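PDB 6Q2F: glycoside hydrolase family protein from Novosphingobium sp. PP1Y, which probably hydrolyses alpha-L-rhamnosides, releasing terminal rhamnose from glycosides. Local coordinates for residues M646-L660 against S693-W707. Residues are numbered along the deposited sequence; the frame is centred on the assembly and turned at random.
Sequences MTASMAPWAFAPKDL and SLAIFGQYFNRQESW
Met646, a selenomethionine, accepts a bond from Gln699: NE2 of Gln699 reaches O of Met646 at 3.0 Å, and the oxygen lies nearly in the amide plane. The bend at chi2 (-63°) of Gln699 turns its amide back towards 646-660. Ala648 and Gly698 form an antiparallel hydrogen-bonded pair, with Gly698 N to Ala648 O at 2.8 Å. Met650 N donates to Ile696 O and extends the pairing by one bond. From within the type II turn at 651-654, Trp653 lays its five-membered ring against the Tyr700 ring in a face-to-face stack, centroids 4.2 Å apart and planes at 29°. Tyr700 CB also sits over that five-membered ring. On the other face of Tyr700, CA of Gly698 packs near the rim. Water 2 joins Trp653 NE1 to Tyr700 O and Asn702 OD1. An alanine in place of Trp653 would probably leave one face of Tyr700 poorly covered and water 2 without its indole donor. Phe655 offers a ring face to Gln699, whose NE2 lies 3.6 Å above the ring plane. Phe655 O accepts from Trp707 NE1 at 3.0 Å, and water 3 also donates to this oxygen. Pro657 CD stands over the six-membered ring of Trp707, 3.6 Å from its centroid. Leu660 sets both methyls against Gln699 OE1. The contact joins strand 642-649 to the short antiparallel strand 697-698. Strand 642-649 carries the sodium ligand Glu644 and is one of eight parallel strands that close into a barrel, consistent with a (beta/alpha)8 fold. Helix 712-726 covers Met646, Pro657 and Leu660 through Trp714, and strand 604-610 brings Trp610 against Thr647, Ser649 and Phe697.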
loop_
_atom_site.group_PDB
_atom_site.type_symbol
_atom_site.label_atom_id
_atom_site.label_comp_id
_atom_site.label_asym_id
_atom_site.label_seq_id
_atom_site.Cartn_x
_atom_site.Cartn_y
_atom_site.Cartn_z
HETATM N N MSE A 646 5.220 9.584 4.353
HETATM C CA MSE A 646 4.795 10.699 5.193
HETATM C C MSE A 646 3.794 11.586 4.525
HETATM O O MSE A 646 3.741 12.807 4.772
HETATM C CB MSE A 646 5.999 11.526 5.657
HETATM C CG MSE A 646 6.853 10.725 6.589
HETATM SE SE MSE A 646 8.372 11.671 7.336
HETATM C CE MSE A 646 9.353 11.589 5.845
ATOM N N THR A 647 2.976 10.965 3.692
ATOM C CA THR A 647 1.816 11.660 3.171
ATOM C C THR A 647 0.985 12.172 4.335
ATOM O O THR A 647 0.810 11.479 5.343
ATOM C CB THR A 647 0.983 10.737 2.288
ATOM O OG1 THR A 647 1.808 10.227 1.239
ATOM C CG2 THR A 647 -0.182 11.524 1.703
ATOM N N ALA A 648 0.503 13.403 4.205
ATOM C CA ALA A 648 -0.273 14.053 5.243
ATOM C C ALA A 648 -1.485 14.716 4.617
ATOM O O ALA A 648 -1.423 15.233 3.501
ATOM C CB ALA A 648 0.561 15.094 5.993
ATOM N N SER A 649 -2.582 14.706 5.355
ATOM C CA SER A 649 -3.843 15.252 4.884
ATOM C C SER A 649 -4.309 16.367 5.813
ATOM O O SER A 649 -4.388 16.171 7.026
ATOM C CB SER A 649 -4.892 14.136 4.789
ATOM O OG SER A 649 -6.148 14.671 4.472
HETATM N N MSE A 650 -4.601 17.533 5.233
HETATM C CA MSE A 650 -5.195 18.662 5.941
HETATM C C MSE A 650 -4.376 19.081 7.167
HETATM O O MSE A 650 -4.906 19.274 8.260
HETATM C CB MSE A 650 -6.634 18.328 6.331
HETATM C CG MSE A 650 -7.548 18.192 5.124
HETATM SE SE MSE A 650 -9.402 17.859 5.573
HETATM C CE MSE A 650 -9.360 15.979 6.078
ATOM N N ALA A 651 -3.070 19.216 6.961
ATOM C CA ALA A 651 -2.144 19.691 7.991
ATOM C C ALA A 651 -1.140 20.634 7.339
ATOM O O ALA A 651 0.050 20.323 7.220
ATOM C CB ALA A 651 -1.453 18.515 8.687
ATOM N N PRO A 652 -1.595 21.812 6.913
ATOM C CA PRO A 652 -0.759 22.702 6.085
ATOM C C PRO A 652 0.533 23.122 6.774
ATOM O O PRO A 652 0.517 23.800 7.803
ATOM C CB PRO A 652 -1.670 23.908 5.842
ATOM C CG PRO A 652 -3.033 23.462 6.229
ATOM C CD PRO A 652 -2.879 22.428 7.273
ATOM N N TRP A 653 1.661 22.742 6.170
ATOM C CA TRP A 653 2.997 23.134 6.630
ATOM C C TRP A 653 3.187 22.908 8.128
ATOM O O TRP A 653 4.002 23.568 8.777
ATOM C CB TRP A 653 3.306 24.585 6.244
ATOM C CG TRP A 653 3.539 24.707 4.751
ATOM C CD1 TRP A 653 4.729 24.548 4.097
ATOM C CD2 TRP A 653 2.553 24.964 3.734
ATOM N NE1 TRP A 653 4.545 24.703 2.745
ATOM C CE2 TRP A 653 3.222 24.954 2.494
ATOM C CE3 TRP A 653 1.175 25.214 3.756
ATOM C CZ2 TRP A 653 2.558 25.170 1.281
ATOM C CZ3 TRP A 653 0.514 25.419 2.548
ATOM C CH2 TRP A 653 1.207 25.394 1.329
ATOM N N ALA A 654 2.485 21.921 8.687
ATOM C CA ALA A 654 2.507 21.684 10.126
ATOM C C ALA A 654 3.535 20.628 10.547
ATOM O O ALA A 654 3.292 19.861 11.485
ATOM C CB ALA A 654 1.103 21.319 10.605
ATOM N N PHE A 655 4.696 20.586 9.905
ATOM C CA PHE A 655 5.683 19.571 10.248
ATOM C C PHE A 655 7.091 20.132 10.191
ATOM O O PHE A 655 7.483 20.778 9.219
ATOM C CB PHE A 655 5.601 18.341 9.295
ATOM C CG PHE A 655 4.252 17.709 9.223
ATOM C CD1 PHE A 655 3.312 18.156 8.295
ATOM C CD2 PHE A 655 3.926 16.649 10.063
ATOM C CE1 PHE A 655 2.053 17.545 8.206
ATOM C CE2 PHE A 655 2.674 16.027 9.988
ATOM C CZ PHE A 655 1.736 16.471 9.058
ATOM N N ALA A 656 7.834 19.868 11.243
ATOM C CA ALA A 656 9.273 20.003 11.295
ATOM C C ALA A 656 9.819 18.608 11.555
ATOM O O ALA A 656 9.051 17.706 11.906
ATOM C CB ALA A 656 9.701 20.981 12.399
ATOM N N PRO A 657 11.122 18.375 11.371
ATOM C CA PRO A 657 11.646 17.008 11.556
ATOM C C PRO A 657 11.292 16.411 12.907
ATOM O O PRO A 657 11.094 15.193 13.009
ATOM C CB PRO A 657 13.155 17.199 11.382
ATOM C CG PRO A 657 13.261 18.385 10.467
ATOM C CD PRO A 657 12.170 19.307 10.912
ATOM N N LYS A 658 11.130 17.240 13.917
ATOM C CA LYS A 658 10.772 16.755 15.232
ATOM C C LYS A 658 9.436 16.019 15.170
ATOM O O LYS A 658 9.229 15.096 15.878
ATOM C CB LYS A 658 10.810 17.864 16.298
ATOM C CG LYS A 658 9.498 18.538 16.596
ATOM C CD LYS A 658 9.663 19.861 17.319
ATOM C CE LYS A 658 10.419 19.736 18.637
ATOM N NZ LYS A 658 10.091 20.749 19.660
ATOM N N ASP A 659 8.548 16.448 14.304
ATOM C CA ASP A 659 7.253 15.796 14.154
ATOM C C ASP A 659 7.303 14.580 13.249
ATOM O O ASP A 659 6.366 13.774 13.262
ATOM C CB ASP A 659 6.234 16.766 13.570
ATOM C CG ASP A 659 6.118 18.027 14.381
ATOM O OD1 ASP A 659 5.632 17.920 15.519
ATOM O OD2 ASP A 659 6.510 19.096 13.874
ATOM N N LEU A 660 8.340 14.452 12.431
ATOM C CA LEU A 660 8.360 13.399 11.435
ATOM C C LEU A 660 9.148 12.180 11.867
ATOM O O LEU A 660 8.994 11.126 11.255
ATOM C CB LEU A 660 8.937 13.936 10.125
ATOM C CG LEU A 660 8.186 15.143 9.563
ATOM C CD1 LEU A 660 8.910 15.695 8.331
ATOM C CD2 LEU A 660 6.753 14.745 9.219
ATOM N N SER A 693 1.226 23.647 -3.323
ATOM C CA SER A 693 1.155 22.420 -2.550
ATOM C C SER A 693 0.368 21.438 -3.402
ATOM O O SER A 693 -0.414 21.857 -4.256
ATOM C CB SER A 693 0.447 22.659 -1.217
ATOM O OG SER A 693 -0.876 23.126 -1.420
ATOM N N LEU A 694 0.499 20.151 -3.147
ATOM C CA LEU A 694 -0.247 19.156 -3.891
ATOM C C LEU A 694 -1.605 19.047 -3.260
ATOM O O LEU A 694 -1.845 18.205 -2.468
ATOM C CB LEU A 694 0.459 17.812 -3.828
ATOM C CG LEU A 694 -0.320 16.589 -4.284
ATOM C CD1 LEU A 694 -0.660 16.648 -5.743
ATOM C CD2 LEU A 694 0.364 15.287 -3.963
ATOM N N ALA A 695 -2.481 19.952 -3.622
ATOM C CA ALA A 695 -3.812 20.011 -3.074
ATOM C C ALA A 695 -3.783 20.114 -1.548
ATOM O O ALA A 695 -3.102 20.911 -1.025
ATOM C CB ALA A 695 -4.663 18.870 -3.566
ATOM N N ILE A 696 -4.504 19.268 -0.862
ATOM C CA ILE A 696 -4.579 19.306 0.572
ATOM C C ILE A 696 -3.547 18.423 1.200
ATOM O O ILE A 696 -3.649 18.085 2.344
ATOM C CB ILE A 696 -5.917 18.750 1.034
ATOM C CG1 ILE A 696 -6.098 17.341 0.529
ATOM C CG2 ILE A 696 -7.068 19.592 0.550
ATOM C CD1 ILE A 696 -7.269 16.647 1.162
ATOM N N PHE A 697 -2.572 17.976 0.449
ATOM C CA PHE A 697 -1.622 17.059 1.022
ATOM C C PHE A 697 -0.246 17.571 1.266
ATOM O O PHE A 697 0.256 18.373 0.550
ATOM C CB PHE A 697 -1.478 15.830 0.135
ATOM C CG PHE A 697 -2.739 15.113 -0.131
ATOM C CD1 PHE A 697 -3.237 14.244 0.764
ATOM C CD2 PHE A 697 -3.395 15.285 -1.299
ATOM C CE1 PHE A 697 -4.401 13.580 0.524
ATOM C CE2 PHE A 697 -4.547 14.618 -1.563
ATOM C CZ PHE A 697 -5.055 13.761 -0.641
ATOM N N GLY A 698 0.357 17.040 2.303
ATOM C CA GLY A 698 1.724 17.320 2.639
ATOM C C GLY A 698 2.412 16.003 2.319
ATOM O O GLY A 698 1.756 15.147 1.841
ATOM N N GLN A 699 3.695 15.819 2.579
ATOM C CA GLN A 699 4.595 16.798 3.124
ATOM C C GLN A 699 4.795 17.935 2.173
ATOM O O GLN A 699 4.520 17.836 1.022
ATOM C CB GLN A 699 5.959 16.190 3.408
ATOM C CG GLN A 699 5.973 15.174 4.497
ATOM C CD GLN A 699 5.581 15.743 5.821
ATOM O OE1 GLN A 699 6.184 16.652 6.286
ATOM N NE2 GLN A 699 4.572 15.208 6.414
ATOM N N TYR A 700 5.315 19.014 2.701
ATOM C CA TYR A 700 5.529 20.257 1.963
ATOM C C TYR A 700 7.028 20.503 1.774
ATOM O O TYR A 700 7.525 21.624 1.910
ATOM C CB TYR A 700 4.861 21.427 2.695
ATOM C CG TYR A 700 3.382 21.190 2.928
ATOM C CD1 TYR A 700 2.933 20.496 4.044
ATOM C CD2 TYR A 700 2.434 21.637 2.016
ATOM C CE1 TYR A 700 1.592 20.265 4.250
ATOM C CE2 TYR A 700 1.092 21.396 2.208
ATOM C CZ TYR A 700 0.671 20.712 3.325
ATOM O OH TYR A 700 -0.664 20.481 3.518
ATOM N N PHE A 701 7.757 19.438 1.442
ATOM C CA PHE A 701 9.212 19.384 1.613
ATOM C C PHE A 701 9.910 19.853 0.336
ATOM O O PHE A 701 10.423 19.061 -0.451
ATOM C CB PHE A 701 9.610 17.959 1.991
ATOM C CG PHE A 701 11.050 17.797 2.341
ATOM C CD1 PHE A 701 11.625 18.579 3.331
ATOM C CD2 PHE A 701 11.818 16.835 1.713
ATOM C CE1 PHE A 701 12.962 18.406 3.680
ATOM C CE2 PHE A 701 13.148 16.664 2.045
ATOM C CZ PHE A 701 13.719 17.447 3.033
ATOM N N ASN A 702 9.925 21.175 0.127
ATOM C CA ASN A 702 10.627 21.762 -1.013
ATOM C C ASN A 702 11.382 23.003 -0.540
ATOM O O ASN A 702 11.433 23.308 0.657
ATOM C CB ASN A 702 9.681 22.076 -2.185
ATOM C CG ASN A 702 8.609 23.125 -1.839
ATOM O OD1 ASN A 702 8.773 23.959 -0.942
ATOM N ND2 ASN A 702 7.499 23.073 -2.567
ATOM N N ARG A 703 11.997 23.716 -1.487
ATOM C CA ARG A 703 12.906 24.802 -1.137
ATOM C C ARG A 703 12.202 26.001 -0.527
ATOM O O ARG A 703 12.879 26.884 0.027
ATOM C CB ARG A 703 13.684 25.248 -2.365
ATOM C CG ARG A 703 12.836 25.752 -3.545
ATOM C CD ARG A 703 13.782 26.105 -4.651
ATOM N NE ARG A 703 13.104 26.407 -5.906
ATOM C CZ ARG A 703 12.840 27.646 -6.290
ATOM N NH1 ARG A 703 13.197 28.652 -5.494
ATOM N NH2 ARG A 703 12.213 27.870 -7.437
ATOM N N GLN A 704 10.877 26.066 -0.626
ATOM C CA GLN A 704 10.094 27.103 0.027
ATOM C C GLN A 704 9.732 26.755 1.470
ATOM O O GLN A 704 9.244 27.627 2.192
ATOM C CB GLN A 704 8.802 27.364 -0.771
ATOM C CG GLN A 704 9.008 27.832 -2.218
ATOM C CD GLN A 704 9.581 29.236 -2.327
ATOM O OE1 GLN A 704 10.588 29.568 -1.716
ATOM N NE2 GLN A 704 8.936 30.064 -3.127
ATOM N N GLU A 705 9.923 25.499 1.907
ATOM C CA GLU A 705 9.684 25.178 3.313
ATOM C C GLU A 705 10.475 26.135 4.202
ATOM O O GLU A 705 11.581 26.553 3.855
ATOM C CB GLU A 705 10.062 23.712 3.593
ATOM C CG GLU A 705 9.813 23.194 5.031
ATOM C CD GLU A 705 8.370 23.344 5.512
ATOM O OE1 GLU A 705 7.971 24.472 5.875
ATOM O OE2 GLU A 705 7.634 22.338 5.556
ATOM N N SER A 706 9.890 26.508 5.344
ATOM C CA SER A 706 10.521 27.521 6.192
ATOM C C SER A 706 11.890 27.061 6.687
ATOM O O SER A 706 12.852 27.838 6.703
ATOM C CB SER A 706 9.610 27.875 7.372
ATOM O OG SER A 706 9.066 26.715 7.965
ATOM N N TRP A 707 12.011 25.787 7.058
ATOM C CA TRP A 707 13.276 25.236 7.521
ATOM C C TRP A 707 14.052 24.542 6.403
ATOM O O TRP A 707 14.957 23.743 6.687
ATOM C CB TRP A 707 13.029 24.271 8.686
ATOM C CG TRP A 707 11.924 23.275 8.435
ATOM C CD1 TRP A 707 10.583 23.481 8.611
ATOM C CD2 TRP A 707 12.066 21.919 7.988
ATOM N NE1 TRP A 707 9.878 22.338 8.286
ATOM C CE2 TRP A 707 10.767 21.364 7.906
ATOM C CE3 TRP A 707 13.161 21.116 7.661
ATOM C CZ2 TRP A 707 10.533 20.039 7.503
ATOM C CZ3 TRP A 707 12.933 19.807 7.264
ATOM C CH2 TRP A 707 11.620 19.279 7.183
HETATM O O HOH W 1 -1.441 18.311 4.907
HETATM O O HOH W 2 6.699 23.992 0.689
HETATM O O HOH W 3 5.896 21.475 7.045
#